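PDB 1YGP: yeast glycogen phosphorylase from Saccharomyces cerevisiae, which belongs to the carbohydrate phosphorylase family, adopts the two-domain GT-B type of fold and carries a bound pyridoxal-5'-phosphate. Local coordinates for residues A664-K669 and P801-P806; W280-T285 and E309-V314. All coordinates share one frame; numbering follows the deposited sequence.

In the fold
The two contacts lie in the two halves of a GT-B type molecule. Interaction 2 comes first along the chain and fastens helix 303-313 to strand 274-284 of the large mixed sheet. Interaction 1 opens only after it has closed, and joins helix 662-678, beside the six-stranded parallel sheet, to the start of helix 805-813. Their centres are 37 Å apart and their nearest atoms about 14 Å, so they do not touch. Neither contributes a residue to the pyridoxal-5'-phosphate pocket, which draws on both halves, from Leu107 to Lys728. On another side of helix 662-678, Ala664 and Ile668 touch Ile609, two residues beyond the pocket residue Lys607.

Interaction 1. Residues A664-K669 and P801-P806; sequences AKLIIK and PNEFKP
The ring of Phe804 turns an edge to Lys669: CB of Lys669 lies in the ring plane, and Lys669 CG, near that plane, is 3.8 Å from Phe804 CZ. Leu666 comes to the same ring obliquely, its CD2 methyl 3.9 Å from Phe804 CD1. A broad, flat aromatic suits this buried place because its rim can rest on the lysine's CB and CG while also packing against the leucine methyl. The other Leu666 methyl, CD1, lies across Pro806, 4.1 Å from Pro806 CB, and the fork also meets the Glu803 carbonyl, with Leu666 CD2 3.7 Å from Glu803 O. With CG anti to the backbone N (chi1 179°), Lys669 keeps CB and CG at the ring, and bends at chi2 and chi4 send the amine to Glu803. The resulting salt bridge is long, 3.8 Å from Lys669 NZ to Glu803 OE1; the hydroxyl of Tyr204 bonds weakly to both Lys669 NZ and Glu803 OE2, a shared polar neighbour of the two charged groups. Asn802 to Lys805 form a type I turn that leads into helix 805-813, with Phe804 at its N-cap position; Pro806 fits in the first turn, where backbone N-H groups have no helical acceptor to bond. Helix 662-678, which connects strands 649-654 and 688-693 of the parallel sheet, also offers Leu670 and Cys673 to Phe804, while Gln205 of strand 204-208 touches Ile668 and Lys665.

Interaction 2. Residues W280-T285 and E309-V314; sequences WQARPT and ESITAV
Thr312 and Ala282 point at each other, and the threonine uses both branches of its side chain. Its OG1 accepts the backbone N-H of Ala282 in an almost perfectly straight bond, 3.1 Å from Ala282 N to Thr312 OG1 with an angle of 177° at the hydrogen. The hydroxyl reaches this N-H because chi1 of 47° sets OG1 between the backbone N and the carbonyl carbon. The same torsion places CG2 anti to the carbonyl carbon, where it reaches Trp280 O, 3.4 Å from Thr312 CG2. A threonine thus fits well, offering an acceptor and an apolar branch side by side to the strand's backbone. In the mixed sheet, strand 274-284 runs between strands 255-267 and 184-189. Trp280 still bonds by its backbone to Gly188 and Arg190, but the next N-H on that side, of Ala282, is taken by Thr312, whose own backbone bonds to Glu192. The weakly bonded last turn, 309-313, lies against residues 280-284, nearly antiparallel at 159°, the axes of these short segments approaching to 6.6 Å. Such closeness suits the small Ala282, whose methyl meets Ile311 CB at 3.9 Å and has Ile311 CD1 4.1 Å away. Phe334 of helix 322-350 touches both residues, and also Trp280, whose indole leads away from helix 303-313 to bond Ser339. Glu309 lays its CG near the carbonyl of Ala282, 4.1 Å from Ala282 O. On the far side of the strand Arg283 pairs with Glu222 and packs on Asn214 of the second subunit.

Interaction 1. Residues A664-K669 and P801-P806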
ATOM      1  N   ALA A 664       7.533 -34.186  -4.628  1.00 15.53           N
ATOM      2  CA  ALA A 664       7.582 -33.571  -3.309  1.00 16.56           C
ATOM      3  C   ALA A 664       6.158 -33.329  -2.819  1.00 16.81           C
ATOM      4  O   ALA A 664       5.801 -33.645  -1.678  1.00 17.58           O
ATOM      5  CB  ALA A 664       8.321 -32.271  -3.390  1.00 10.87           C
ATOM      6  N   LYS A 665       5.285 -32.870  -3.711  1.00 17.85           N
ATOM      7  CA  LYS A 665       3.889 -32.736  -3.359  1.00 19.01           C
ATOM      8  C   LYS A 665       3.263 -34.091  -3.020  1.00 18.73           C
ATOM      9  O   LYS A 665       2.407 -34.137  -2.126  1.00 21.92           O
ATOM     10  CB  LYS A 665       3.161 -32.058  -4.508  1.00 15.16           C
ATOM     11  CG  LYS A 665       3.205 -30.555  -4.318  1.00 16.01           C
ATOM     12  CD  LYS A 665       2.786 -29.827  -5.576  1.00 20.87           C
ATOM     13  CE  LYS A 665       2.511 -28.379  -5.232  1.00 24.26           C
ATOM     14  NZ  LYS A 665       1.672 -27.742  -6.244  1.00 29.18           N
ATOM     15  N   LEU A 666       3.675 -35.215  -3.619  1.00 17.19           N
ATOM     16  CA  LEU A 666       3.138 -36.519  -3.230  1.00 16.94           C
ATOM     17  C   LEU A 666       3.556 -36.827  -1.820  1.00 17.27           C
ATOM     18  O   LEU A 666       2.732 -37.327  -1.049  1.00 17.97           O
ATOM     19  CB  LEU A 666       3.649 -37.708  -4.040  1.00 16.06           C
ATOM     20  CG  LEU A 666       2.882 -38.190  -5.250  1.00 24.91           C
ATOM     21  CD1 LEU A 666       3.583 -39.390  -5.869  1.00 24.88           C
ATOM     22  CD2 LEU A 666       1.472 -38.572  -4.820  1.00 28.08           C
ATOM     23  N   ILE A 667       4.802 -36.482  -1.456  1.00 14.85           N
ATOM     24  CA  ILE A 667       5.291 -36.842  -0.148  1.00 14.59           C
ATOM     25  C   ILE A 667       4.486 -36.103   0.912  1.00 20.23           C
ATOM     26  O   ILE A 667       4.150 -36.697   1.950  1.00 24.47           O
ATOM     27  CB  ILE A 667       6.792 -36.533  -0.067  1.00 10.98           C
ATOM     28  CG1 ILE A 667       7.523 -37.497  -1.005  1.00  7.66           C
ATOM     29  CG2 ILE A 667       7.302 -36.696   1.370  1.00 11.66           C
ATOM     30  CD1 ILE A 667       9.061 -37.361  -1.103  1.00  7.97           C
ATOM     31  N   ILE A 668       4.068 -34.859   0.646  1.00 18.13           N
ATOM     32  CA  ILE A 668       3.239 -34.149   1.609  1.00 11.31           C
ATOM     33  C   ILE A 668       1.912 -34.875   1.737  1.00 11.86           C
ATOM     34  O   ILE A 668       1.483 -35.061   2.878  1.00 17.70           O
ATOM     35  CB  ILE A 668       3.047 -32.684   1.156  1.00  6.28           C
ATOM     36  CG1 ILE A 668       4.396 -31.947   1.213  1.00  3.38           C
ATOM     37  CG2 ILE A 668       2.048 -31.995   2.058  1.00  2.00           C
ATOM     38  CD1 ILE A 668       4.430 -30.472   0.779  1.00  2.00           C
ATOM     39  N   LYS A 669       1.277 -35.371   0.664  1.00 11.67           N
ATOM     40  CA  LYS A 669      -0.016 -36.042   0.790  1.00 12.66           C
ATOM     41  C   LYS A 669       0.168 -37.316   1.599  1.00 17.26           C
ATOM     42  O   LYS A 669      -0.589 -37.575   2.543  1.00 16.97           O
ATOM     43  CB  LYS A 669      -0.603 -36.395  -0.583  1.00 12.73           C
ATOM     44  CG  LYS A 669      -1.956 -37.118  -0.583  1.00 10.42           C
ATOM     45  CD  LYS A 669      -2.941 -36.271   0.202  1.00 22.96           C
ATOM     46  CE  LYS A 669      -4.267 -36.930   0.578  1.00 24.95           C
ATOM     47  NZ  LYS A 669      -5.098 -37.116  -0.593  1.00 28.61           N
ATOM     48  N   PRO A 801      -6.437 -46.129  -4.826  1.00 47.85           N
ATOM     49  CA  PRO A 801      -5.539 -47.138  -4.285  1.00 48.02           C
ATOM     50  C   PRO A 801      -4.251 -47.312  -5.077  1.00 47.67           C
ATOM     51  O   PRO A 801      -3.672 -48.391  -5.070  1.00 47.55           O
ATOM     52  CB  PRO A 801      -6.372 -48.393  -4.243  1.00 48.96           C
ATOM     53  CG  PRO A 801      -7.792 -47.880  -4.328  1.00 53.46           C
ATOM     54  CD  PRO A 801      -7.661 -46.734  -5.313  1.00 49.04           C
ATOM     55  N   ASN A 802      -3.809 -46.329  -5.867  1.00 44.93           N
ATOM     56  CA  ASN A 802      -2.539 -46.403  -6.549  1.00 41.60           C
ATOM     57  C   ASN A 802      -2.003 -44.992  -6.768  1.00 38.01           C
ATOM     58  O   ASN A 802      -1.177 -44.712  -7.635  1.00 39.22           O
ATOM     59  CB  ASN A 802      -2.733 -47.167  -7.873  1.00 42.84           C
ATOM     60  CG  ASN A 802      -1.779 -48.360  -7.939  1.00 48.63           C
ATOM     61  OD1 ASN A 802      -0.977 -48.475  -8.865  1.00 48.01           O
ATOM     62  ND2 ASN A 802      -1.757 -49.291  -6.991  1.00 51.69           N
ATOM     63  N   GLU A 803      -2.418 -44.062  -5.907  1.00 35.66           N
ATOM     64  CA  GLU A 803      -1.937 -42.683  -5.940  1.00 32.09           C
ATOM     65  C   GLU A 803      -0.451 -42.539  -5.622  1.00 29.84           C
ATOM     66  O   GLU A 803       0.260 -41.760  -6.260  1.00 30.10           O
ATOM     67  CB  GLU A 803      -2.733 -41.850  -4.951  1.00 29.59           C
ATOM     68  CG  GLU A 803      -2.295 -40.397  -4.924  1.00 34.31           C
ATOM     69  CD  GLU A 803      -3.392 -39.455  -4.487  1.00 34.34           C
ATOM     70  OE1 GLU A 803      -3.675 -39.383  -3.294  1.00 39.52           O
ATOM     71  OE2 GLU A 803      -3.968 -38.798  -5.348  1.00 36.39           O
ATOM     72  N   PHE A 804       0.038 -43.318  -4.646  1.00 28.16           N
ATOM     73  CA  PHE A 804       1.421 -43.230  -4.182  1.00 26.36           C
ATOM     74  C   PHE A 804       2.420 -44.088  -4.947  1.00 26.69           C
ATOM     75  O   PHE A 804       3.573 -44.258  -4.545  1.00 25.57           O
ATOM     76  CB  PHE A 804       1.444 -43.574  -2.680  1.00 21.73           C
ATOM     77  CG  PHE A 804       0.665 -42.555  -1.843  1.00 19.85           C
ATOM     78  CD1 PHE A 804       0.878 -41.172  -2.012  1.00 20.14           C
ATOM     79  CD2 PHE A 804      -0.288 -42.998  -0.927  1.00 15.20           C
ATOM     80  CE1 PHE A 804       0.134 -40.246  -1.273  1.00 16.31           C
ATOM     81  CE2 PHE A 804      -1.030 -42.071  -0.189  1.00 11.94           C
ATOM     82  CZ  PHE A 804      -0.822 -40.699  -0.362  1.00 17.52           C
ATOM     83  N   LYS A 805       2.004 -44.554  -6.130  1.00 29.03           N
ATOM     84  CA  LYS A 805       2.803 -45.432  -6.966  1.00 26.46           C
ATOM     85  C   LYS A 805       4.087 -44.801  -7.489  1.00 24.37           C
ATOM     86  O   LYS A 805       5.108 -45.465  -7.331  1.00 24.36           O
ATOM     87  CB  LYS A 805       1.987 -45.929  -8.164  1.00 23.14           C
ATOM     88  CG  LYS A 805       2.300 -47.383  -8.413  1.00 22.21           C
ATOM     89  CD  LYS A 805       2.037 -47.894  -9.816  1.00 25.69           C
ATOM     90  CE  LYS A 805       2.054 -49.421  -9.835  1.00 29.30           C
ATOM     91  NZ  LYS A 805       3.188 -50.008  -9.133  1.00 29.49           N
ATOM     92  N   PRO A 806       4.207 -43.605  -8.079  1.00 25.38           N
ATOM     93  CA  PRO A 806       5.477 -43.040  -8.548  1.00 26.45           C
ATOM     94  C   PRO A 806       6.624 -43.063  -7.541  1.00 29.16           C
ATOM     95  O   PRO A 806       7.785 -43.301  -7.894  1.00 30.94           O
ATOM     96  CB  PRO A 806       5.103 -41.658  -8.975  1.00 23.39           C
ATOM     97  CG  PRO A 806       3.724 -41.881  -9.525  1.00 28.56           C
ATOM     98  CD  PRO A 806       3.104 -42.729  -8.440  1.00 25.84           C
TER

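Interaction 2. Residues W280-T285 and E309-V314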
ATOM      1  N   TRP A 280      14.552  -2.694  -2.444  1.00  2.00           N
ATOM      2  CA  TRP A 280      14.070  -1.912  -3.550  1.00  2.00           C
ATOM      3  C   TRP A 280      12.707  -2.408  -3.970  1.00  2.00           C
ATOM      4  O   TRP A 280      12.459  -3.614  -3.975  1.00  3.64           O
ATOM      5  CB  TRP A 280      15.003  -2.035  -4.758  1.00  2.00           C
ATOM      6  CG  TRP A 280      16.434  -1.594  -4.486  1.00  6.10           C
ATOM      7  CD1 TRP A 280      17.461  -2.489  -4.268  1.00  2.00           C
ATOM      8  CD2 TRP A 280      16.820  -0.292  -4.349  1.00  4.66           C
ATOM      9  NE1 TRP A 280      18.499  -1.744  -3.977  1.00  2.00           N
ATOM     10  CE2 TRP A 280      18.173  -0.436  -4.008  1.00  3.96           C
ATOM     11  CE3 TRP A 280      16.226   0.968  -4.449  1.00  2.00           C
ATOM     12  CZ2 TRP A 280      18.934   0.709  -3.753  1.00  5.39           C
ATOM     13  CZ3 TRP A 280      17.001   2.102  -4.193  1.00  4.87           C
ATOM     14  CH2 TRP A 280      18.344   1.974  -3.843  1.00  2.00           C
ATOM     15  N   GLN A 281      11.824  -1.496  -4.363  1.00  5.45           N
ATOM     16  CA  GLN A 281      10.512  -1.790  -4.938  1.00  3.07           C
ATOM     17  C   GLN A 281      10.573  -1.277  -6.363  1.00  2.29           C
ATOM     18  O   GLN A 281      11.120  -0.176  -6.533  1.00  3.26           O
ATOM     19  CB  GLN A 281       9.454  -1.039  -4.195  1.00  7.85           C
ATOM     20  CG  GLN A 281       8.100  -0.974  -4.876  1.00 16.79           C
ATOM     21  CD  GLN A 281       7.118  -0.304  -3.956  1.00 21.97           C
ATOM     22  OE1 GLN A 281       6.385  -1.003  -3.274  1.00 31.77           O
ATOM     23  NE2 GLN A 281       7.061   1.017  -3.831  1.00 14.90           N
ATOM     24  N   ALA A 282      10.056  -1.980  -7.373  1.00  2.00           N
ATOM     25  CA  ALA A 282      10.126  -1.463  -8.732  1.00  2.00           C
ATOM     26  C   ALA A 282       8.923  -0.614  -9.035  1.00  2.98           C
ATOM     27  O   ALA A 282       7.819  -1.021  -8.668  1.00  9.23           O
ATOM     28  CB  ALA A 282      10.118  -2.542  -9.770  1.00  5.58           C
ATOM     29  N   ARG A 283       9.061   0.551  -9.660  1.00  2.89           N
ATOM     30  CA  ARG A 283       7.935   1.412  -9.995  1.00  2.70           C
ATOM     31  C   ARG A 283       8.048   1.791 -11.467  1.00  5.08           C
ATOM     32  O   ARG A 283       9.153   1.712 -12.009  1.00  8.01           O
ATOM     33  CB  ARG A 283       7.948   2.650  -9.129  1.00  2.00           C
ATOM     34  CG  ARG A 283       7.499   2.306  -7.703  1.00  3.72           C
ATOM     35  CD  ARG A 283       7.307   3.601  -6.926  1.00 10.56           C
ATOM     36  NE  ARG A 283       7.196   3.415  -5.486  1.00 13.74           N
ATOM     37  CZ  ARG A 283       7.379   4.428  -4.617  1.00 15.06           C
ATOM     38  NH1 ARG A 283       7.666   5.669  -5.030  1.00 16.17           N
ATOM     39  NH2 ARG A 283       7.342   4.196  -3.304  1.00  5.10           N
ATOM     40  N   PRO A 284       6.960   2.058 -12.208  1.00  5.09           N
ATOM     41  CA  PRO A 284       6.961   2.506 -13.593  1.00  3.43           C
ATOM     42  C   PRO A 284       7.462   3.930 -13.739  1.00  8.80           C
ATOM     43  O   PRO A 284       7.383   4.716 -12.787  1.00  9.31           O
ATOM     44  CB  PRO A 284       5.545   2.369 -14.020  1.00  4.03           C
ATOM     45  CG  PRO A 284       4.820   2.723 -12.740  1.00  2.00           C
ATOM     46  CD  PRO A 284       5.586   1.901 -11.744  1.00  3.65           C
ATOM     47  N   THR A 285       7.954   4.312 -14.919  1.00 10.31           N
ATOM     48  CA  THR A 285       8.399   5.683 -15.088  1.00  9.09           C
ATOM     49  C   THR A 285       7.130   6.482 -15.289  1.00 11.93           C
ATOM     50  O   THR A 285       7.081   7.666 -14.973  1.00 15.89           O
ATOM     51  CB  THR A 285       9.314   5.828 -16.306  1.00  7.02           C
ATOM     52  OG1 THR A 285       8.885   4.861 -17.249  1.00 15.67           O
ATOM     53  CG2 THR A 285      10.780   5.630 -15.976  1.00 11.52           C
ATOM     54  N   GLU A 309       5.863  -3.481 -11.828  1.00  9.44           N
ATOM     55  CA  GLU A 309       5.603  -4.207 -10.620  1.00 13.31           C
ATOM     56  C   GLU A 309       5.845  -5.720 -10.676  1.00 12.62           C
ATOM     57  O   GLU A 309       5.960  -6.353  -9.612  1.00 14.04           O
ATOM     58  CB  GLU A 309       4.182  -3.877 -10.223  1.00 20.78           C
ATOM     59  CG  GLU A 309       4.162  -2.446  -9.676  1.00 33.63           C
ATOM     60  CD  GLU A 309       2.795  -1.851  -9.311  1.00 42.02           C
ATOM     61  OE1 GLU A 309       1.795  -2.590  -9.239  1.00 41.01           O
ATOM     62  OE2 GLU A 309       2.756  -0.625  -9.098  1.00 39.77           O
ATOM     63  N   SER A 310       5.989  -6.344 -11.851  1.00  8.62           N
ATOM     64  CA  SER A 310       6.323  -7.757 -11.935  1.00  8.65           C
ATOM     65  C   SER A 310       7.655  -8.010 -11.250  1.00 10.94           C
ATOM     66  O   SER A 310       7.807  -8.961 -10.480  1.00 20.27           O
ATOM     67  CB  SER A 310       6.499  -8.218 -13.346  1.00 10.41           C
ATOM     68  OG  SER A 310       5.485  -7.705 -14.181  1.00 18.97           O
ATOM     69  N   ILE A 311       8.614  -7.112 -11.446  1.00  8.30           N
ATOM     70  CA  ILE A 311       9.961  -7.271 -10.923  1.00  6.08           C
ATOM     71  C   ILE A 311      10.004  -7.405  -9.407  1.00  7.12           C
ATOM     72  O   ILE A 311      10.882  -8.117  -8.922  1.00 13.06           O
ATOM     73  CB  ILE A 311      10.816  -6.076 -11.359  1.00  4.66           C
ATOM     74  CG1 ILE A 311      10.734  -5.857 -12.852  1.00  2.00           C
ATOM     75  CG2 ILE A 311      12.261  -6.359 -11.007  1.00  2.11           C
ATOM     76  CD1 ILE A 311      11.262  -4.454 -13.186  1.00  6.14           C
ATOM     77  N   THR A 312       9.175  -6.768  -8.582  1.00  7.15           N
ATOM     78  CA  THR A 312       9.245  -7.062  -7.162  1.00  5.35           C
ATOM     79  C   THR A 312       7.969  -7.706  -6.647  1.00  5.83           C
ATOM     80  O   THR A 312       7.734  -7.767  -5.435  1.00 12.72           O
ATOM     81  CB  THR A 312       9.571  -5.772  -6.409  1.00  2.00           C
ATOM     82  OG1 THR A 312       8.714  -4.783  -6.934  1.00 10.35           O
ATOM     83  CG2 THR A 312      11.006  -5.322  -6.563  1.00  2.00           C
ATOM     84  N   ALA A 313       7.115  -8.252  -7.514  1.00  4.52           N
ATOM     85  CA  ALA A 313       5.919  -8.913  -7.029  1.00  3.57           C
ATOM     86  C   ALA A 313       6.150 -10.193  -6.249  1.00  5.83           C
ATOM     87  O   ALA A 313       5.590 -10.298  -5.158  1.00  9.91           O
ATOM     88  CB  ALA A 313       4.987  -9.296  -8.140  1.00  2.00           C
ATOM     89  N   VAL A 314       6.982 -11.139  -6.716  1.00  8.82           N
ATOM     90  CA  VAL A 314       7.113 -12.475  -6.126  1.00  7.77           C
ATOM     91  C   VAL A 314       8.557 -12.966  -6.128  1.00  9.43           C
ATOM     92  O   VAL A 314       9.324 -12.715  -7.057  1.00 11.50           O
ATOM     93  CB  VAL A 314       6.125 -13.378  -6.946  1.00  6.26           C
ATOM     94  CG1 VAL A 314       6.614 -14.747  -7.367  1.00  7.07           C
ATOM     95  CG2 VAL A 314       4.977 -13.614  -6.007  1.00  8.17           C
TER